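Local coordinates for protein Zn-dependent hydrolase, glyoxylase (Echinicola vietnamensis, PDB 6T5K) that is a zinc-dependent metallo-beta-lactamase of class B that probably hydrolyses beta-lactams to substituted beta-amino acids, at residues V69-S74 against V177-C182; P118-K123 against L145-G150; E23-D28 against L83-E88. All blocks are in the same frame, centred on the assembly; numbering follows the deposited sequence. Where two conformers were deposited one is given.

Contact 1: V69-S74 against V177-C182. With ZN (zinc ion), chain H.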
loop_
_atom_site.group_PDB
_atom_site.type_symbol
_atom_site.label_atom_id
_atom_site.label_comp_id
_atom_site.label_asym_id
_atom_site.label_seq_id
_atom_site.Cartn_x
_atom_site.Cartn_y
_atom_site.Cartn_z
ATOM N N VAL A 69 7.786 4.219 1.311
ATOM C CA VAL A 69 6.655 3.652 2.033
ATOM C C VAL A 69 5.380 3.800 1.206
ATOM O O VAL A 69 5.108 4.868 0.651
ATOM C CB VAL A 69 6.505 4.329 3.405
ATOM C CG1 VAL A 69 5.291 3.788 4.144
ATOM C CG2 VAL A 69 7.771 4.168 4.223
ATOM N N PHE A 70 4.599 2.729 1.153
ATOM C CA PHE A 70 3.271 2.720 0.556
ATOM C C PHE A 70 2.268 2.591 1.679
ATOM O O PHE A 70 2.276 1.588 2.402
ATOM C CB PHE A 70 3.103 1.549 -0.412
ATOM C CG PHE A 70 3.803 1.767 -1.719
ATOM C CD1 PHE A 70 5.168 1.610 -1.815
ATOM C CD2 PHE A 70 3.093 2.181 -2.857
ATOM C CE1 PHE A 70 5.809 1.840 -3.000
ATOM C CE2 PHE A 70 3.751 2.431 -4.014
ATOM C CZ PHE A 70 5.105 2.222 -4.095
ATOM N N ASP A 71 1.424 3.612 1.803
ATOM C CA ASP A 71 0.390 3.788 2.817
ATOM C C ASP A 71 0.982 4.113 4.181
ATOM O O ASP A 71 2.033 3.586 4.581
ATOM C CB ASP A 71 -0.548 2.593 2.933
ATOM C CG ASP A 71 -1.543 2.504 1.792
ATOM O OD1 ASP A 71 -1.472 3.310 0.842
ATOM O OD2 ASP A 71 -2.398 1.591 1.850
ATOM N N THR A 72 0.311 4.984 4.873
ATOM C CA THR A 72 0.592 5.172 6.284
ATOM C C THR A 72 -0.318 4.262 7.098
ATOM O O THR A 72 -1.399 3.880 6.635
ATOM C CB THR A 72 0.323 6.613 6.717
ATOM O OG1 THR A 72 -1.078 6.910 6.656
ATOM C CG2 THR A 72 1.053 7.595 5.835
ATOM N N PRO A 73 0.097 3.889 8.302
ATOM C CA PRO A 73 -0.886 3.450 9.296
ATOM C C PRO A 73 -2.007 4.478 9.442
ATOM O O PRO A 73 -1.853 5.633 9.038
ATOM C CB PRO A 73 -0.057 3.307 10.577
ATOM C CG PRO A 73 1.367 3.052 10.078
ATOM C CD PRO A 73 1.469 3.908 8.832
ATOM N N SER A 74 -3.152 4.087 10.001
ATOM C CA SER A 74 -4.286 5.012 10.075
ATOM C C SER A 74 -4.001 6.210 10.969
ATOM O O SER A 74 -4.550 7.303 10.752
ATOM C CB SER A 74 -5.515 4.291 10.639
ATOM O OG SER A 74 -6.040 3.379 9.690
ATOM N N VAL A 177 7.124 -8.049 -6.668
ATOM C CA VAL A 177 6.192 -7.796 -5.582
ATOM C C VAL A 177 5.213 -6.713 -5.997
ATOM O O VAL A 177 5.604 -5.659 -6.505
ATOM C CB VAL A 177 6.943 -7.336 -4.319
ATOM C CG1 VAL A 177 5.952 -6.969 -3.189
ATOM C CG2 VAL A 177 7.887 -8.399 -3.847
ATOM N N LEU A 178 3.952 -6.938 -5.688
ATOM C CA LEU A 178 2.915 -5.957 -5.915
ATOM C C LEU A 178 2.287 -5.601 -4.585
ATOM O O LEU A 178 1.820 -6.498 -3.866
ATOM C CB LEU A 178 1.800 -6.536 -6.805
ATOM C CG LEU A 178 0.714 -5.527 -7.201
ATOM C CD1 LEU A 178 1.115 -4.799 -8.464
ATOM C CD2 LEU A 178 -0.646 -6.180 -7.387
ATOM N N PHE A 179 2.224 -4.297 -4.293
ATOM C CA PHE A 179 1.359 -3.792 -3.237
ATOM C C PHE A 179 0.027 -3.432 -3.896
ATOM O O PHE A 179 -0.074 -2.425 -4.616
ATOM C CB PHE A 179 1.933 -2.598 -2.485
ATOM C CG PHE A 179 1.025 -2.146 -1.390
ATOM C CD1 PHE A 179 0.816 -2.944 -0.283
ATOM C CD2 PHE A 179 0.337 -0.950 -1.491
ATOM C CE1 PHE A 179 -0.065 -2.554 0.708
ATOM C CE2 PHE A 179 -0.551 -0.556 -0.518
ATOM C CZ PHE A 179 -0.737 -1.347 0.605
ATOM N N GLY A 180 -0.991 -4.274 -3.673
ATOM C CA GLY A 180 -2.291 -4.061 -4.283
ATOM C C GLY A 180 -3.158 -3.073 -3.546
ATOM O O GLY A 180 -4.095 -2.535 -4.131
ATOM N N GLY A 181 -2.840 -2.795 -2.286
ATOM C CA GLY A 181 -3.706 -1.952 -1.484
ATOM C C GLY A 181 -5.101 -2.546 -1.426
ATOM O O GLY A 181 -5.293 -3.743 -1.659
ATOM N N CYS A 182 -6.085 -1.680 -1.133
ATOM C CA CYS A 182 -7.411 -2.209 -0.848
ATOM C C CYS A 182 -8.147 -2.649 -2.094
ATOM O O CYS A 182 -9.241 -3.214 -1.976
ATOM C CB CYS A 182 -8.220 -1.249 -0.033
ATOM S SG CYS A 182 -7.326 -0.806 1.469
HETATM ZN ZN ZN H . -8.657 -0.456 3.057
HETATM O O HOH W 1 -9.692 1.402 3.041
HETATM O O HOH W 2 -10.399 -1.743 2.291
#

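Contact 2: P118-K123 against L145-G150. With EDO (1,2-ethanediol), chain E.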
loop_
_atom_site.group_PDB
_atom_site.type_symbol
_atom_site.label_atom_id
_atom_site.label_comp_id
_atom_site.label_asym_id
_atom_site.label_seq_id
_atom_site.Cartn_x
_atom_site.Cartn_y
_atom_site.Cartn_z
ATOM N N PRO A 118 8.556 13.759 1.024
ATOM C CA PRO A 118 7.453 14.103 0.132
ATOM C C PRO A 118 6.453 12.972 0.021
ATOM O O PRO A 118 6.811 11.794 0.076
ATOM C CB PRO A 118 8.149 14.307 -1.217
ATOM C CG PRO A 118 9.381 13.449 -1.135
ATOM C CD PRO A 118 9.823 13.568 0.302
ATOM N N SER A 119 5.194 13.348 -0.165
ATOM C CA SER A 119 4.112 12.399 -0.340
ATOM C C SER A 119 3.534 12.508 -1.742
ATOM O O SER A 119 3.398 13.611 -2.296
ATOM C CB SER A 119 3.016 12.606 0.697
ATOM O OG SER A 119 2.437 13.898 0.623
ATOM N N TYR A 120 3.205 11.352 -2.301
ATOM C CA TYR A 120 2.694 11.252 -3.652
ATOM C C TYR A 120 1.415 10.431 -3.672
ATOM O O TYR A 120 1.210 9.554 -2.841
ATOM C CB TYR A 120 3.685 10.490 -4.540
ATOM C CG TYR A 120 5.011 11.168 -4.728
ATOM C CD1 TYR A 120 5.995 11.084 -3.762
ATOM C CD2 TYR A 120 5.278 11.918 -5.875
ATOM C CE1 TYR A 120 7.221 11.706 -3.937
ATOM C CE2 TYR A 120 6.508 12.534 -6.060
ATOM C CZ TYR A 120 7.471 12.433 -5.079
ATOM O OH TYR A 120 8.690 13.042 -5.257
ATOM N N ALA A 121 0.577 10.691 -4.670
ATOM C CA ALA A 121 -0.646 9.919 -4.840
ATOM C C ALA A 121 -1.198 10.206 -6.225
ATOM O O ALA A 121 -0.761 11.127 -6.916
ATOM C CB ALA A 121 -1.674 10.275 -3.767
ATOM N N PHE A 122 -2.145 9.377 -6.643
ATOM C CA PHE A 122 -2.866 9.674 -7.872
ATOM C C PHE A 122 -3.447 11.079 -7.810
ATOM O O PHE A 122 -3.918 11.526 -6.763
ATOM C CB PHE A 122 -4.004 8.675 -8.011
ATOM C CG PHE A 122 -4.699 8.706 -9.350
ATOM C CD1 PHE A 122 -3.982 8.576 -10.547
ATOM C CD2 PHE A 122 -6.053 8.810 -9.409
ATOM C CE1 PHE A 122 -4.639 8.579 -11.772
ATOM C CE2 PHE A 122 -6.724 8.762 -10.629
ATOM C CZ PHE A 122 -6.012 8.684 -11.818
ATOM N N LYS A 123 -3.462 11.759 -8.952
ATOM C CA LYS A 123 -3.938 13.137 -8.982
ATOM C C LYS A 123 -5.295 13.289 -8.306
ATOM O O LYS A 123 -5.528 14.254 -7.570
ATOM C CB LYS A 123 -3.980 13.637 -10.432
ATOM C CG LYS A 123 -4.820 12.795 -11.377
ATOM C CD LYS A 123 -4.692 13.252 -12.835
ATOM C CE LYS A 123 -5.417 12.297 -13.753
ATOM N NZ LYS A 123 -5.345 12.669 -15.203
ATOM N N LEU A 145 4.202 6.655 -11.950
ATOM C CA LEU A 145 5.210 7.400 -11.227
ATOM C C LEU A 145 6.353 6.441 -10.923
ATOM O O LEU A 145 6.118 5.298 -10.490
ATOM C CB LEU A 145 4.613 7.893 -9.926
ATOM C CG LEU A 145 5.539 8.579 -8.926
ATOM C CD1 LEU A 145 5.983 9.909 -9.464
ATOM C CD2 LEU A 145 4.866 8.729 -7.570
ATOM N N THR A 146 7.580 6.894 -11.166
ATOM C CA THR A 146 8.774 6.152 -10.807
ATOM C C THR A 146 9.397 6.817 -9.586
ATOM O O THR A 146 9.623 8.030 -9.587
ATOM C CB THR A 146 9.779 6.158 -11.952
ATOM O OG1 THR A 146 9.179 5.599 -13.122
ATOM C CG2 THR A 146 10.974 5.352 -11.580
ATOM N N LEU A 147 9.648 6.023 -8.549
ATOM C CA LEU A 147 10.283 6.514 -7.335
ATOM C C LEU A 147 11.565 5.731 -7.102
ATOM O O LEU A 147 11.539 4.502 -6.934
ATOM C CB LEU A 147 9.357 6.385 -6.135
ATOM C CG LEU A 147 8.152 7.297 -6.162
ATOM C CD1 LEU A 147 7.214 6.920 -5.032
ATOM C CD2 LEU A 147 8.531 8.758 -6.068
ATOM N N LYS A 148 12.675 6.455 -7.053
ATOM C CA LYS A 148 13.969 5.852 -6.803
ATOM C C LYS A 148 14.048 5.343 -5.371
ATOM O O LYS A 148 13.629 6.013 -4.414
ATOM C CB LYS A 148 15.057 6.895 -7.062
ATOM C CG LYS A 148 16.475 6.416 -6.910
ATOM C CD LYS A 148 17.478 7.532 -7.188
ATOM C CE LYS A 148 18.927 7.076 -7.063
ATOM N NZ LYS A 148 19.257 6.077 -8.158
ATOM N N VAL A 149 14.604 4.141 -5.238
ATOM C CA VAL A 149 14.900 3.515 -3.954
ATOM C C VAL A 149 16.327 2.988 -4.085
ATOM O O VAL A 149 16.549 1.905 -4.636
ATOM C CB VAL A 149 13.936 2.375 -3.603
ATOM C CG1 VAL A 149 14.264 1.874 -2.198
ATOM C CG2 VAL A 149 12.466 2.806 -3.710
ATOM N N GLY A 150 17.304 3.756 -3.632
ATOM C CA GLY A 150 18.674 3.310 -3.818
ATOM C C GLY A 150 18.985 3.130 -5.290
ATOM O O GLY A 150 18.730 4.020 -6.109
HETATM C C1 EDO E . 12.119 9.187 -4.646
HETATM O O1 EDO E . 13.392 8.625 -4.377
HETATM C C2 EDO E . 12.260 10.142 -5.832
HETATM O O2 EDO E . 12.380 9.397 -7.060
#

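Contact 3: E23-D28 against L83-E88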
loop_
_atom_site.group_PDB
_atom_site.type_symbol
_atom_site.label_atom_id
_atom_site.label_comp_id
_atom_site.label_asym_id
_atom_site.label_seq_id
_atom_site.Cartn_x
_atom_site.Cartn_y
_atom_site.Cartn_z
ATOM N N GLU A 23 10.059 -11.291 11.027
ATOM C CA GLU A 23 9.571 -10.118 11.726
ATOM C C GLU A 23 10.762 -9.260 12.119
ATOM O O GLU A 23 11.701 -9.748 12.752
ATOM C CB GLU A 23 8.804 -10.555 12.965
ATOM C CG GLU A 23 8.102 -9.443 13.689
ATOM C CD GLU A 23 7.273 -9.968 14.843
ATOM O OE1 GLU A 23 7.734 -9.858 15.996
ATOM O OE2 GLU A 23 6.171 -10.497 14.584
ATOM N N VAL A 24 10.723 -7.980 11.749
ATOM C CA VAL A 24 11.799 -7.042 12.061
ATOM C C VAL A 24 11.383 -5.973 13.062
ATOM O O VAL A 24 12.261 -5.272 13.601
ATOM C CB VAL A 24 12.375 -6.402 10.780
ATOM C CG1 VAL A 24 12.994 -7.473 9.896
ATOM C CG2 VAL A 24 11.283 -5.645 10.013
ATOM N N TYR A 25 10.089 -5.831 13.339
ATOM C CA TYR A 25 9.614 -4.903 14.353
ATOM C C TYR A 25 8.270 -5.394 14.855
ATOM O O TYR A 25 7.441 -5.860 14.065
ATOM C CB TYR A 25 9.442 -3.489 13.783
ATOM C CG TYR A 25 8.959 -2.488 14.804
ATOM C CD1 TYR A 25 7.606 -2.269 15.009
ATOM C CD2 TYR A 25 9.860 -1.752 15.561
ATOM C CE1 TYR A 25 7.160 -1.347 15.943
ATOM C CE2 TYR A 25 9.430 -0.832 16.501
ATOM C CZ TYR A 25 8.074 -0.637 16.680
ATOM O OH TYR A 25 7.626 0.275 17.603
ATOM N N SER A 26 8.042 -5.262 16.157
ATOM C CA SER A 26 6.764 -5.663 16.728
ATOM C C SER A 26 6.493 -4.825 17.963
ATOM O O SER A 26 7.325 -4.775 18.872
ATOM C CB SER A 26 6.807 -7.146 17.099
ATOM O OG SER A 26 5.585 -7.581 17.660
ATOM N N SER A 27 5.349 -4.149 17.981
ATOM C CA SER A 27 4.859 -3.498 19.185
ATOM C C SER A 27 3.371 -3.773 19.293
ATOM O O SER A 27 2.798 -4.494 18.471
ATOM C CB SER A 27 5.051 -1.982 19.106
ATOM O OG SER A 27 4.013 -1.410 18.308
ATOM N N ASP A 28 2.748 -3.125 20.287
ATOM C CA ASP A 28 1.312 -3.227 20.503
ATOM C C ASP A 28 0.520 -2.750 19.297
ATOM O O ASP A 28 -0.580 -3.250 19.036
ATOM C CB ASP A 28 0.929 -2.398 21.746
ATOM C CG ASP A 28 1.691 -1.046 21.842
ATOM O OD1 ASP A 28 2.945 -1.055 21.876
ATOM O OD2 ASP A 28 1.035 0.024 21.919
ATOM N N LEU A 83 8.140 5.483 11.380
ATOM C CA LEU A 83 9.257 6.322 10.982
ATOM C C LEU A 83 10.395 6.206 11.978
ATOM O O LEU A 83 11.564 6.266 11.587
ATOM C CB LEU A 83 8.768 7.761 10.816
ATOM C CG LEU A 83 7.982 7.936 9.517
ATOM C CD1 LEU A 83 7.120 9.157 9.516
ATOM C CD2 LEU A 83 8.963 8.005 8.389
ATOM N N SER A 84 10.078 6.048 13.265
ATOM C CA SER A 84 11.118 5.836 14.263
ATOM C C SER A 84 11.919 4.580 13.958
ATOM O O SER A 84 13.144 4.576 14.085
ATOM C CB SER A 84 10.485 5.744 15.650
ATOM O OG SER A 84 11.471 5.626 16.666
ATOM N N PHE A 85 11.249 3.507 13.533
ATOM C CA PHE A 85 11.970 2.297 13.189
ATOM C C PHE A 85 12.888 2.538 12.001
ATOM O O PHE A 85 14.053 2.130 12.008
ATOM C CB PHE A 85 10.991 1.192 12.866
ATOM C CG PHE A 85 11.643 -0.024 12.319
ATOM C CD1 PHE A 85 12.474 -0.793 13.119
ATOM C CD2 PHE A 85 11.466 -0.385 11.004
ATOM C CE1 PHE A 85 13.087 -1.926 12.616
ATOM C CE2 PHE A 85 12.082 -1.536 10.493
ATOM C CZ PHE A 85 12.882 -2.303 11.314
ATOM N N LEU A 86 12.371 3.177 10.953
ATOM C CA LEU A 86 13.201 3.441 9.781
ATOM C C LEU A 86 14.404 4.287 10.155
ATOM O O LEU A 86 15.508 4.069 9.640
ATOM C CB LEU A 86 12.373 4.126 8.693
ATOM C CG LEU A 86 11.212 3.255 8.220
ATOM C CD1 LEU A 86 10.335 3.975 7.221
ATOM C CD2 LEU A 86 11.758 1.959 7.580
ATOM N N GLU A 87 14.203 5.258 11.051
ATOM C CA GLU A 87 15.303 6.077 11.534
ATOM C C GLU A 87 16.294 5.262 12.354
ATOM O O GLU A 87 17.504 5.436 12.186
ATOM C CB GLU A 87 14.751 7.271 12.313
ATOM C CG GLU A 87 13.930 8.247 11.420
ATOM C CD GLU A 87 13.212 9.362 12.165
ATOM O OE1 GLU A 87 13.224 9.378 13.423
ATOM O OE2 GLU A 87 12.624 10.235 11.469
ATOM N N GLU A 88 15.824 4.354 13.215
ATOM C CA GLU A 88 16.796 3.558 13.960
ATOM C C GLU A 88 17.622 2.695 13.038
ATOM O O GLU A 88 18.789 2.390 13.347
ATOM C CB GLU A 88 16.150 2.705 15.041
ATOM C CG GLU A 88 15.238 3.431 15.954
#

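Contact 1: V69-S74 against V177-C182
In the core of the metallo-beta-lactamase sandwich, where the two sheets face each other beneath the two-zinc site, Phe70 and Asp71 meet Phe179. Strand 66-70 belongs to one sheet and strand 177-181 to the other. Phe70 gives its CB, which lies 3.9 Å from CD2 of Phe179. Asp71 follows the strand and turns its carboxylate to the end of the same ring. Its OD2 comes in at the ring edge, near the plane, 3.6 Å from Phe179 CZ. The carboxylate stands almost upright to the ring, with planes 87° apart. Phe179 reaches this place because its CG is anti to the backbone N (chi1 -178°). The backbone then folds back, and the N of Gly181 sits 3.6 Å above the centre of the Phe179 ring. Cys182 follows and binds a zinc ion through SG at 2.1 Å. Two waters, Asp104 and His223 complete this zinc's shell. The other carboxylate oxygen of Asp71, OD1, is hydrogen-bonded to Thr99, next to His100, a ligand of the other zinc. The buried carboxylate is thus gripped by a hydroxyl at OD1, and OD2 lies at the ring edge, whose hydrogens are probably weakly positive and suit it.

Contact 2: P118-K123 against L145-G150
The strands carrying Tyr120 and Leu145 belong to different sheets and run in roughly opposite directions. Their backbones stay well apart: the closest pair of CA atoms, Tyr120 CA and Leu145 CA, is 8.9 Å apart, so side chains alone make the contact. Tyr120 is the centre of it. Its ring is carried toward the other strand by a chi1 of -64°, with CG anti to the carbonyl carbon. Leu147 sets one methyl over a face of this ring. Its CD2 is 4.0 Å from the centroid of the Tyr120 ring and 16° off the ring normal, which makes a CH-pi contact displaced toward the rim. Leu145 meets the other end of the side chain, nearer the backbone. Its CD2 lies 3.6 Å from CD2 of Tyr120 and also touches CB and CG; the leucine comes nearly perpendicular to the tyrosine side chain. Leu147 goes on to Val68 and Val97 of the larger sheet, while Leu145 packs on Val156 of the neighbouring strand 152-157. An ethanediol, probably from the crystallisation liquor, is hydrogen-bonded to the backbone N and O of Lys148. Across the contact itself the chemistry is apolar: two leucine methyls join the sheets through one tyrosine ring, by dispersion and CH-pi attraction.

Contact 3: E23-D28 against L83-E88
Tyr25 and Phe85 form the aromatic part of this contact, and their rings meet obliquely. The centroids of the Tyr25 and Phe85 rings are 5.5 Å apart and the planes are inclined at 54°. The two side chains run alongside one another but point opposite ways, and CD2 of Tyr25 comes within 3.7 Å of CD1 of Phe85. A CH-pi contact goes with it. CB of Tyr25 lies over one face of Phe85, 4.2 Å from the ring centroid and 13° off the normal. With CG anti to the backbone N (chi1 172°), the Phe85 ring extends from helix 76-88 toward the edge strand 22-26. That strand has a classic beta bulge here: Val24 and Tyr25 both face Ile32 of strand 30-34, and Phe85 also touches Ile32. The remaining contacts are made by Val24. Its CG2 packs on CZ of Phe85 at 3.9 Å, set crosswise to Phe85. Its carbonyl O approaches the same ring obliquely, 3.6 Å from CE1 of Phe85. At the far end of Tyr25, OH is hydrogen-bonded to OE1 of Glu81, one helical turn before Phe85; Ser27 OG of the strand segment bonds to the same oxygen.

Contact 1 lies about 1 Å from the centre of the chain, and the other two lie further out. Contacts 1 and 2 have centres 13 Å apart and each joins the same two sheets. Contact 3 instead lays helix 76-88 against an edge strand of the larger sheet; its centre is 17 Å from that of contact 1 and 22 Å from that of contact 2. Helix 76-88 is the next element after strand 66-70, and Val69 CG2 touches Leu86 CD1 at 3.9 Å. Along the chain, contact 2 is nested inside contact 1, while contacts 1 and 3 alternate. The larger sheet therefore has packing on both faces, with the zinc ligand Cys182 ending one segment of contact 1.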